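PDB 4P0D: trypsin-resistant surface T6 protein from Streptococcus pyogenes serotype M6, which forms the backbone of the surface pilus, probably as repeating subunits joined end to end and finally anchored to the cell wall. Local coordinates for residues G106-I112 and A143-P148; A187-Y193 and P288-Y294. The protein carries 1 engineered substitution. One frame throughout, in Å; residues are numbered along the deposited sequence.

From the N terminus, 106-112 comes first and pairs with 143-148 in interaction 1, closing a loop of 30 residues. The chain then runs on to 187-193, which meets 288-294 in interaction 2 after 94 intervening residues, 51 of them in strands. The two loops neither nest nor cross; they follow in series. Interaction 1 joins strand 108-116 to strand 139-155. Interaction 2 fastens the lead-in to strand 192-197 against the loop after strand 276-285. Their centres lie about 14 Å apart, and they touch where Pro288 packs on Thr108 and Thr289 on Pro111. Interaction 1 belongs to the Ig-like domain and interaction 2 to the Cna-B-like part, and they meet where the two adjoin.

Interaction 1: G106-I112 and A143-P148; sequences GRTYNPI and AKSSLP
Thr108 and Ser146 form an antiparallel hydrogen-bonded pair. Thr108 N donates to Ser146 O at 3.1 Å, and Ser146 N returns a bond to Thr108 O at 2.9 Å. The next pair, Tyr109 with Ser145, is non-hydrogen-bonded. Beyond it, Asn110 N donates to Lys144 O at 2.9 Å.

Among the side chains, Arg107 makes the direct polar bond. Its NH1 donates to Ser145 OG at 2.9 Å, fairly straight at 162° and close to the guanidinium plane. The bend of the Arg107 chain at chi3 turns the group back over the partner strand. Leu147 CB lies over one guanidinium face. Arg107 NE also forms a salt bridge with Asp105, which probably steadies the group. Water links the segments as well. One molecule donates to Asn110 O and accepts from Lys144 N. Another lies between Ser146 OG and Thr108 O; Ser146 OG also has Ser182 N as a partner.

The main ring contact is CH-pi. Ser145 CB sits over the centre of the Tyr109 ring, 3.6 Å from the centroid and 13° off the normal. With chi1 of 64°, Ser145 OG stands between its own backbone N and carbonyl carbon, from where it meets Arg107. Ala143 CB reaches the ring edge, 3.7 Å from Tyr109 CE1. Ile112 CD1 packs on the same methyl at 4.1 Å from Ala143 CB. Asn110 ND2 lies across the aliphatic chain of Lys144, 3.5 Å from its CD.

Tyr109 OH bonds to Glu16 O, so the ring spans toward the loop after strand 7-13. Ile12 of that strand packs on Ile112 and Ala143, while strand 94-101 flanks strand 108-116. At the other end, Pro148 rests on Phe282 and Tyr284 of strand 276-285, where the Ig-like domain meets its neighbour.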
ATOM      1  N   GLY A 106      -8.463  -6.704  12.773  1.00 17.16           N
ATOM      2  CA  GLY A 106      -9.084  -6.036  11.631  1.00 17.47           C
ATOM      3  C   GLY A 106     -10.342  -6.693  11.089  1.00 17.70           C
ATOM      4  O   GLY A 106     -10.898  -6.238  10.092  1.00 18.23           O
ATOM      5  N   ARG A 107     -10.823  -7.757  11.724  1.00 16.57           N
ATOM      6  CA  ARG A 107     -12.000  -8.405  11.194  1.00 16.37           C
ATOM      7  C   ARG A 107     -13.265  -7.616  11.471  1.00 15.14           C
ATOM      8  O   ARG A 107     -13.328  -6.771  12.370  1.00 13.45           O
ATOM      9  CB  ARG A 107     -12.122  -9.864  11.650  1.00 17.29           C
ATOM     10  CG  ARG A 107     -12.556 -10.111  13.075  1.00 17.35           C
ATOM     11  CD  ARG A 107     -12.555 -11.621  13.350  1.00 18.20           C
ATOM     12  NE  ARG A 107     -11.323 -12.237  12.895  1.00 18.42           N
ATOM     13  CZ  ARG A 107     -11.179 -13.121  11.904  1.00 18.58           C
ATOM     14  NH1 ARG A 107     -12.200 -13.609  11.185  1.00 18.30           N
ATOM     15  NH2 ARG A 107      -9.953 -13.517  11.629  1.00 19.60           N
ATOM     16  N   THR A 108     -14.271  -7.907  10.662  1.00 15.43           N
ATOM     17  CA  THR A 108     -15.569  -7.250  10.760  1.00 15.68           C
ATOM     18  C   THR A 108     -16.641  -8.323  10.861  1.00 15.95           C
ATOM     19  O   THR A 108     -16.571  -9.345  10.170  1.00 16.86           O
ATOM     20  CB  THR A 108     -15.835  -6.291   9.569  1.00 15.58           C
ATOM     21  OG1 THR A 108     -17.120  -5.683   9.724  1.00 15.96           O
ATOM     22  CG2 THR A 108     -15.797  -7.000   8.239  1.00 15.72           C
ATOM     23  N   TYR A 109     -17.616  -8.078  11.738  1.00 15.87           N
ATOM     24  CA  TYR A 109     -18.604  -9.071  12.159  1.00 16.15           C
ATOM     25  C   TYR A 109     -20.003  -8.677  11.713  1.00 16.48           C
ATOM     26  O   TYR A 109     -20.316  -7.493  11.646  1.00 16.40           O
ATOM     27  CB  TYR A 109     -18.636  -9.142  13.699  1.00 15.67           C
ATOM     28  CG  TYR A 109     -17.565  -9.988  14.337  1.00 15.15           C
ATOM     29  CD1 TYR A 109     -17.791 -11.331  14.604  1.00 15.63           C
ATOM     30  CD2 TYR A 109     -16.337  -9.445  14.717  1.00 15.30           C
ATOM     31  CE1 TYR A 109     -16.817 -12.120  15.217  1.00 15.46           C
ATOM     32  CE2 TYR A 109     -15.359 -10.234  15.323  1.00 15.06           C
ATOM     33  CZ  TYR A 109     -15.612 -11.559  15.575  1.00 15.29           C
ATOM     34  OH  TYR A 109     -14.647 -12.352  16.203  1.00 16.43           O
ATOM     35  N   ASN A 110     -20.835  -9.676  11.412  1.00 17.06           N
ATOM     36  CA  ASN A 110     -22.258  -9.449  11.256  1.00 18.26           C
ATOM     37  C   ASN A 110     -22.886  -9.268  12.643  1.00 18.14           C
ATOM     38  O   ASN A 110     -22.331  -9.751  13.645  1.00 16.87           O
ATOM     39  CB  ASN A 110     -22.955 -10.620  10.567  1.00 18.77           C
ATOM     40  CG  ASN A 110     -22.476 -10.864   9.131  1.00 19.26           C
ATOM     41  OD1 ASN A 110     -21.860 -10.015   8.475  1.00 19.02           O
ATOM     42  ND2 ASN A 110     -22.776 -12.047   8.644  1.00 18.97           N
ATOM     43  N   PRO A 111     -24.049  -8.600  12.695  1.00 18.46           N
ATOM     44  CA  PRO A 111     -24.864  -8.489  13.932  1.00 17.97           C
ATOM     45  C   PRO A 111     -25.446  -9.836  14.368  1.00 16.89           C
ATOM     46  O   PRO A 111     -25.607 -10.717  13.541  1.00 16.02           O
ATOM     47  CB  PRO A 111     -26.002  -7.560  13.532  1.00 18.51           C
ATOM     48  CG  PRO A 111     -25.682  -7.032  12.185  1.00 18.97           C
ATOM     49  CD  PRO A 111     -24.699  -7.952  11.543  1.00 18.80           C
ATOM     50  N   ILE A 112     -25.755  -9.994  15.646  1.00 16.83           N
ATOM     51  CA  ILE A 112     -26.354 -11.231  16.148  1.00 17.23           C
ATOM     52  C   ILE A 112     -27.620 -10.920  16.933  1.00 17.94           C
ATOM     53  O   ILE A 112     -27.661  -9.968  17.711  1.00 17.72           O
ATOM     54  CB  ILE A 112     -25.390 -12.044  17.034  1.00 17.32           C
ATOM     55  CG1 ILE A 112     -24.078 -12.323  16.297  1.00 17.62           C
ATOM     56  CG2 ILE A 112     -26.036 -13.374  17.430  1.00 17.28           C
ATOM     57  CD1 ILE A 112     -23.000 -12.936  17.176  1.00 17.35           C
ATOM     58  N   ALA A 143     -20.697 -16.664  15.837  1.00 14.48           N
ATOM     59  CA  ALA A 143     -20.390 -15.379  15.282  1.00 14.61           C
ATOM     60  C   ALA A 143     -19.867 -15.592  13.877  1.00 15.60           C
ATOM     61  O   ALA A 143     -19.257 -16.639  13.579  1.00 14.88           O
ATOM     62  CB  ALA A 143     -19.380 -14.644  16.126  1.00 14.35           C
ATOM     63  N   LYS A 144     -20.127 -14.599  13.026  1.00 16.23           N
ATOM     64  CA  LYS A 144     -19.697 -14.603  11.642  1.00 16.85           C
ATOM     65  C   LYS A 144     -18.922 -13.324  11.307  1.00 16.69           C
ATOM     66  O   LYS A 144     -19.411 -12.206  11.473  1.00 14.90           O
ATOM     67  CB  LYS A 144     -20.886 -14.767  10.699  1.00 19.52           C
ATOM     68  CG  LYS A 144     -20.474 -14.829   9.228  1.00 21.94           C
ATOM     69  CD  LYS A 144     -21.603 -15.319   8.344  1.00 24.96           C
ATOM     70  CE  LYS A 144     -21.394 -14.893   6.898  1.00 27.24           C
ATOM     71  NZ  LYS A 144     -22.365 -15.596   6.013  1.00 29.97           N
ATOM     72  N   SER A 145     -17.709 -13.508  10.807  1.00 15.99           N
ATOM     73  CA  SER A 145     -16.836 -12.402  10.507  1.00 16.14           C
ATOM     74  C   SER A 145     -16.054 -12.659   9.205  1.00 15.65           C
ATOM     75  O   SER A 145     -15.971 -13.803   8.739  1.00 15.50           O
ATOM     76  CB  SER A 145     -15.870 -12.196  11.685  1.00 16.50           C
ATOM     77  OG  SER A 145     -15.039 -13.335  11.840  1.00 16.86           O
ATOM     78  N   SER A 146     -15.495 -11.590   8.643  1.00 15.02           N
ATOM     79  CA  SER A 146     -14.594 -11.672   7.497  1.00 14.73           C
ATOM     80  C   SER A 146     -13.320 -10.880   7.787  1.00 14.66           C
ATOM     81  O   SER A 146     -13.313  -9.940   8.583  1.00 14.38           O
ATOM     82  CB  SER A 146     -15.313 -11.170   6.229  1.00 14.79           C
ATOM     83  OG  SER A 146     -15.736  -9.818   6.370  1.00 14.01           O
ATOM     84  N   LEU A 147     -12.218 -11.286   7.165  1.00 15.05           N
ATOM     85  CA  LEU A 147     -10.926 -10.650   7.405  1.00 14.92           C
ATOM     86  C   LEU A 147     -10.411 -10.167   6.057  1.00 14.28           C
ATOM     87  O   LEU A 147      -9.957 -10.965   5.255  1.00 14.37           O
ATOM     88  CB  LEU A 147      -9.928 -11.634   8.052  1.00 15.50           C
ATOM     89  CG  LEU A 147      -8.483 -11.162   8.281  1.00 15.90           C
ATOM     90  CD1 LEU A 147      -8.440  -9.965   9.209  1.00 16.23           C
ATOM     91  CD2 LEU A 147      -7.617 -12.288   8.832  1.00 16.13           C
ATOM     92  N   PRO A 148     -10.521  -8.861   5.792  1.00 14.03           N
ATOM     93  CA  PRO A 148      -9.970  -8.357   4.546  1.00 13.82           C
ATOM     94  C   PRO A 148      -8.446  -8.408   4.505  1.00 14.45           C
ATOM     95  O   PRO A 148      -7.788  -8.615   5.539  1.00 15.12           O
ATOM     96  CB  PRO A 148     -10.453  -6.915   4.521  1.00 13.60           C
ATOM     97  CG  PRO A 148     -11.699  -6.924   5.350  1.00 13.17           C
ATOM     98  CD  PRO A 148     -11.343  -7.840   6.470  1.00 13.51           C
TER
HETATM   99  O   HOH W   1     -13.542 -15.393   8.629  1.00 37.20           O
HETATM  100  O   HOH W   2     -18.082  -9.977   7.710  1.00 16.19           O
HETATM  101  O   HOH W   3     -21.840 -12.571  13.871  1.00 16.38           O

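Interaction 2: A187-Y193 and P288-Y294; sequences AVNKTVY and PTKGNTY
Thr191 OG1 ties the two segments together. It accepts from Tyr294 N at 2.8 Å in a nearly straight bond of 174°, and gives its own proton to Asn189 OD1 at 2.7 Å, in the carbonyl plane. Asn189 OD1 also accepts from Thr191 N at 3.2 Å, which makes an Asx turn. Two bonds thus hold the Asn189 amide. Its first torsion, chi1 -171°, sets CG opposite the backbone N and beside the carbonyl carbon, where CG also comes against Asn292 O.

A second threonine works from the other segment. Thr293 OG1 accepts from Lys190 N at 2.9 Å. Thr293 N makes a weak bond to Val188 O. Asn189 N donates to Pro288 O at 2.9 Å, from a position tilted out of the carbonyl plane. Asn189 O is buried here without a polar partner. A water accepts from Val192 N and donates to Tyr294 O.

Side-chain packing lies at both ends. Ala187 CB meets Pro288 CB at 3.8 Å, and Val188 CG2 makes van der Waals contact with the backbone from Thr289 to Gly291. The Tyr193 and Tyr294 rings are inclined at 57°. Tyr193 CE2 comes to the edge of the Tyr294 ring, 3.7 Å from CE1. Tyr193 OH bonds to Asn296 O and Tyr294 OH to Lys299 O.

Strand 192-197 continues from here between strands 242-247 and 276-285. Ile307 of strand 307-316 touches Asn189, Thr191 and Tyr294. Helix 56-68 of the Ig-like domain packs on Val188, Thr289 and Lys290, so the contact lies at the junction of two domains.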
ATOM      1  N   ALA A 187     -26.402  -2.971   5.467  1.00 19.81           N
ATOM      2  CA  ALA A 187     -25.382  -2.202   6.192  1.00 18.78           C
ATOM      3  C   ALA A 187     -25.333  -0.773   5.681  1.00 18.10           C
ATOM      4  O   ALA A 187     -25.422  -0.558   4.485  1.00 18.38           O
ATOM      5  CB  ALA A 187     -24.008  -2.853   6.056  1.00 18.69           C
ATOM      6  N   VAL A 188     -25.183   0.186   6.592  1.00 17.86           N
ATOM      7  CA  VAL A 188     -25.089   1.615   6.255  1.00 17.79           C
ATOM      8  C   VAL A 188     -23.661   2.073   5.904  1.00 17.56           C
ATOM      9  O   VAL A 188     -23.491   3.082   5.218  1.00 17.69           O
ATOM     10  CB  VAL A 188     -25.661   2.512   7.380  1.00 18.05           C
ATOM     11  CG1 VAL A 188     -27.184   2.366   7.441  1.00 17.59           C
ATOM     12  CG2 VAL A 188     -25.014   2.210   8.742  1.00 17.79           C
ATOM     13  N   ASN A 189     -22.647   1.345   6.387  1.00 16.19           N
ATOM     14  CA  ASN A 189     -21.262   1.630   6.058  1.00 15.85           C
ATOM     15  C   ASN A 189     -20.649   0.451   5.274  1.00 16.20           C
ATOM     16  O   ASN A 189     -20.236  -0.581   5.852  1.00 15.28           O
ATOM     17  CB  ASN A 189     -20.466   1.924   7.328  1.00 15.78           C
ATOM     18  CG  ASN A 189     -19.082   2.447   7.043  1.00 15.85           C
ATOM     19  OD1 ASN A 189     -18.581   2.359   5.922  1.00 15.09           O
ATOM     20  ND2 ASN A 189     -18.457   2.999   8.052  1.00 15.98           N
ATOM     21  N   LYS A 190     -20.638   0.587   3.946  1.00 16.21           N
ATOM     22  CA  LYS A 190     -20.033  -0.429   3.093  1.00 15.93           C
ATOM     23  C   LYS A 190     -18.765   0.102   2.434  1.00 15.12           C
ATOM     24  O   LYS A 190     -18.532  -0.146   1.264  1.00 14.19           O
ATOM     25  CB  LYS A 190     -21.021  -0.904   2.032  1.00 16.90           C
ATOM     26  CG  LYS A 190     -22.294  -1.508   2.592  1.00 18.00           C
ATOM     27  CD  LYS A 190     -23.251  -1.909   1.493  1.00 19.29           C
ATOM     28  CE  LYS A 190     -24.161  -3.014   1.984  1.00 21.40           C
ATOM     29  NZ  LYS A 190     -25.091  -3.577   0.976  1.00 21.93           N
ATOM     30  N   THR A 191     -17.943   0.811   3.199  1.00 14.33           N
ATOM     31  CA  THR A 191     -16.737   1.409   2.675  1.00 14.90           C
ATOM     32  C   THR A 191     -15.835   0.321   2.050  1.00 15.01           C
ATOM     33  O   THR A 191     -15.584  -0.732   2.652  1.00 14.09           O
ATOM     34  CB  THR A 191     -15.966   2.205   3.745  1.00 14.76           C
ATOM     35  OG1 THR A 191     -16.736   3.335   4.188  1.00 14.33           O
ATOM     36  CG2 THR A 191     -14.641   2.700   3.211  1.00 15.18           C
ATOM     37  N   VAL A 192     -15.408   0.594   0.819  1.00 14.95           N
ATOM     38  CA  VAL A 192     -14.429  -0.224   0.075  1.00 16.36           C
ATOM     39  C   VAL A 192     -13.534   0.772  -0.639  1.00 15.37           C
ATOM     40  O   VAL A 192     -13.888   1.224  -1.720  1.00 15.32           O
ATOM     41  CB  VAL A 192     -15.095  -1.091  -1.027  1.00 17.27           C
ATOM     42  CG1 VAL A 192     -14.054  -1.966  -1.732  1.00 19.01           C
ATOM     43  CG2 VAL A 192     -16.200  -1.949  -0.483  1.00 18.65           C
ATOM     44  N   TYR A 193     -12.396   1.133  -0.048  1.00 14.78           N
ATOM     45  CA  TYR A 193     -11.638   2.305  -0.483  1.00 14.33           C
ATOM     46  C   TYR A 193     -10.130   2.015  -0.549  1.00 14.01           C
ATOM     47  O   TYR A 193      -9.531   1.647   0.462  1.00 13.77           O
ATOM     48  CB  TYR A 193     -11.910   3.429   0.507  1.00 14.33           C
ATOM     49  CG  TYR A 193     -11.457   4.817   0.149  1.00 14.38           C
ATOM     50  CD1 TYR A 193     -10.112   5.156   0.117  1.00 14.50           C
ATOM     51  CD2 TYR A 193     -12.394   5.830  -0.071  1.00 14.98           C
ATOM     52  CE1 TYR A 193      -9.704   6.446  -0.167  1.00 14.08           C
ATOM     53  CE2 TYR A 193     -11.998   7.117  -0.374  1.00 15.01           C
ATOM     54  CZ  TYR A 193     -10.649   7.420  -0.406  1.00 14.94           C
ATOM     55  OH  TYR A 193     -10.255   8.690  -0.689  1.00 15.54           O
ATOM     56  N   PRO A 288     -20.147  -2.089  10.389  1.00 15.46           N
ATOM     57  CA  PRO A 288     -20.872  -1.644   9.214  1.00 15.87           C
ATOM     58  C   PRO A 288     -22.306  -1.137   9.467  1.00 16.97           C
ATOM     59  O   PRO A 288     -22.934  -0.611   8.541  1.00 16.76           O
ATOM     60  CB  PRO A 288     -20.899  -2.899   8.323  1.00 15.77           C
ATOM     61  CG  PRO A 288     -19.801  -3.779   8.851  1.00 15.44           C
ATOM     62  CD  PRO A 288     -19.907  -3.539  10.333  1.00 15.60           C
ATOM     63  N   THR A 289     -22.834  -1.337  10.673  1.00 17.89           N
ATOM     64  CA  THR A 289     -24.166  -0.825  10.996  1.00 18.52           C
ATOM     65  C   THR A 289     -24.093   0.569  11.627  1.00 18.26           C
ATOM     66  O   THR A 289     -25.088   1.091  12.090  1.00 18.90           O
ATOM     67  CB  THR A 289     -24.989  -1.800  11.877  1.00 18.55           C
ATOM     68  OG1 THR A 289     -24.401  -1.916  13.184  1.00 18.96           O
ATOM     69  CG2 THR A 289     -25.075  -3.150  11.224  1.00 18.77           C
ATOM     70  N   LYS A 290     -22.915   1.173  11.619  1.00 19.74           N
ATOM     71  CA  LYS A 290     -22.703   2.500  12.174  1.00 20.76           C
ATOM     72  C   LYS A 290     -22.135   3.420  11.109  1.00 21.98           C
ATOM     73  O   LYS A 290     -21.253   3.017  10.357  1.00 20.81           O
ATOM     74  CB  LYS A 290     -21.721   2.426  13.343  1.00 22.27           C
ATOM     75  CG  LYS A 290     -21.363   3.769  13.984  1.00 23.53           C
ATOM     76  CD  LYS A 290     -20.357   3.561  15.114  1.00 25.84           C
ATOM     77  CE  LYS A 290     -19.819   4.873  15.670  1.00 26.87           C
ATOM     78  NZ  LYS A 290     -19.080   5.641  14.628  1.00 27.43           N
ATOM     79  N   GLY A 291     -22.621   4.665  11.076  1.00 21.85           N
ATOM     80  CA  GLY A 291     -22.113   5.667  10.155  1.00 22.08           C
ATOM     81  C   GLY A 291     -22.623   5.502   8.728  1.00 22.21           C
ATOM     82  O   GLY A 291     -23.768   5.099   8.498  1.00 22.35           O
ATOM     83  N   ASN A 292     -21.751   5.838   7.779  1.00 21.99           N
ATOM     84  CA  ASN A 292     -22.063   5.920   6.366  1.00 22.17           C
ATOM     85  C   ASN A 292     -20.865   5.444   5.563  1.00 20.30           C
ATOM     86  O   ASN A 292     -19.730   5.616   5.981  1.00 21.02           O
ATOM     87  CB  ASN A 292     -22.298   7.379   5.957  1.00 24.07           C
ATOM     88  CG  ASN A 292     -23.331   8.062   6.812  1.00 26.24           C
ATOM     89  OD1 ASN A 292     -24.532   7.857   6.619  1.00 29.56           O
ATOM     90  ND2 ASN A 292     -22.872   8.873   7.780  1.00 24.62           N
ATOM     91  N   THR A 293     -21.128   4.892   4.396  1.00 18.65           N
ATOM     92  CA  THR A 293     -20.092   4.582   3.424  1.00 17.88           C
ATOM     93  C   THR A 293     -19.237   5.805   3.107  1.00 17.81           C
ATOM     94  O   THR A 293     -19.758   6.876   2.790  1.00 17.11           O
ATOM     95  CB  THR A 293     -20.758   4.060   2.142  1.00 18.14           C
ATOM     96  OG1 THR A 293     -21.522   2.892   2.461  1.00 16.95           O
ATOM     97  CG2 THR A 293     -19.726   3.724   1.041  1.00 18.12           C
ATOM     98  N   TYR A 294     -17.924   5.660   3.225  1.00 17.82           N
ATOM     99  CA  TYR A 294     -17.008   6.738   2.885  1.00 18.23           C
ATOM    100  C   TYR A 294     -16.547   6.628   1.438  1.00 20.07           C
ATOM    101  O   TYR A 294     -16.031   5.577   1.005  1.00 19.72           O
ATOM    102  CB  TYR A 294     -15.788   6.680   3.774  1.00 17.63           C
ATOM    103  CG  TYR A 294     -14.889   7.862   3.672  1.00 16.90           C
ATOM    104  CD1 TYR A 294     -13.860   7.899   2.749  1.00 16.70           C
ATOM    105  CD2 TYR A 294     -15.055   8.956   4.519  1.00 17.26           C
ATOM    106  CE1 TYR A 294     -13.021   8.995   2.658  1.00 16.99           C
ATOM    107  CE2 TYR A 294     -14.220  10.056   4.435  1.00 17.27           C
ATOM    108  CZ  TYR A 294     -13.194  10.061   3.513  1.00 17.04           C
ATOM    109  OH  TYR A 294     -12.354  11.135   3.414  1.00 16.38           O
TER
HETATM  110  O   HOH W   4     -16.084   3.326  -0.328  1.00 19.92           O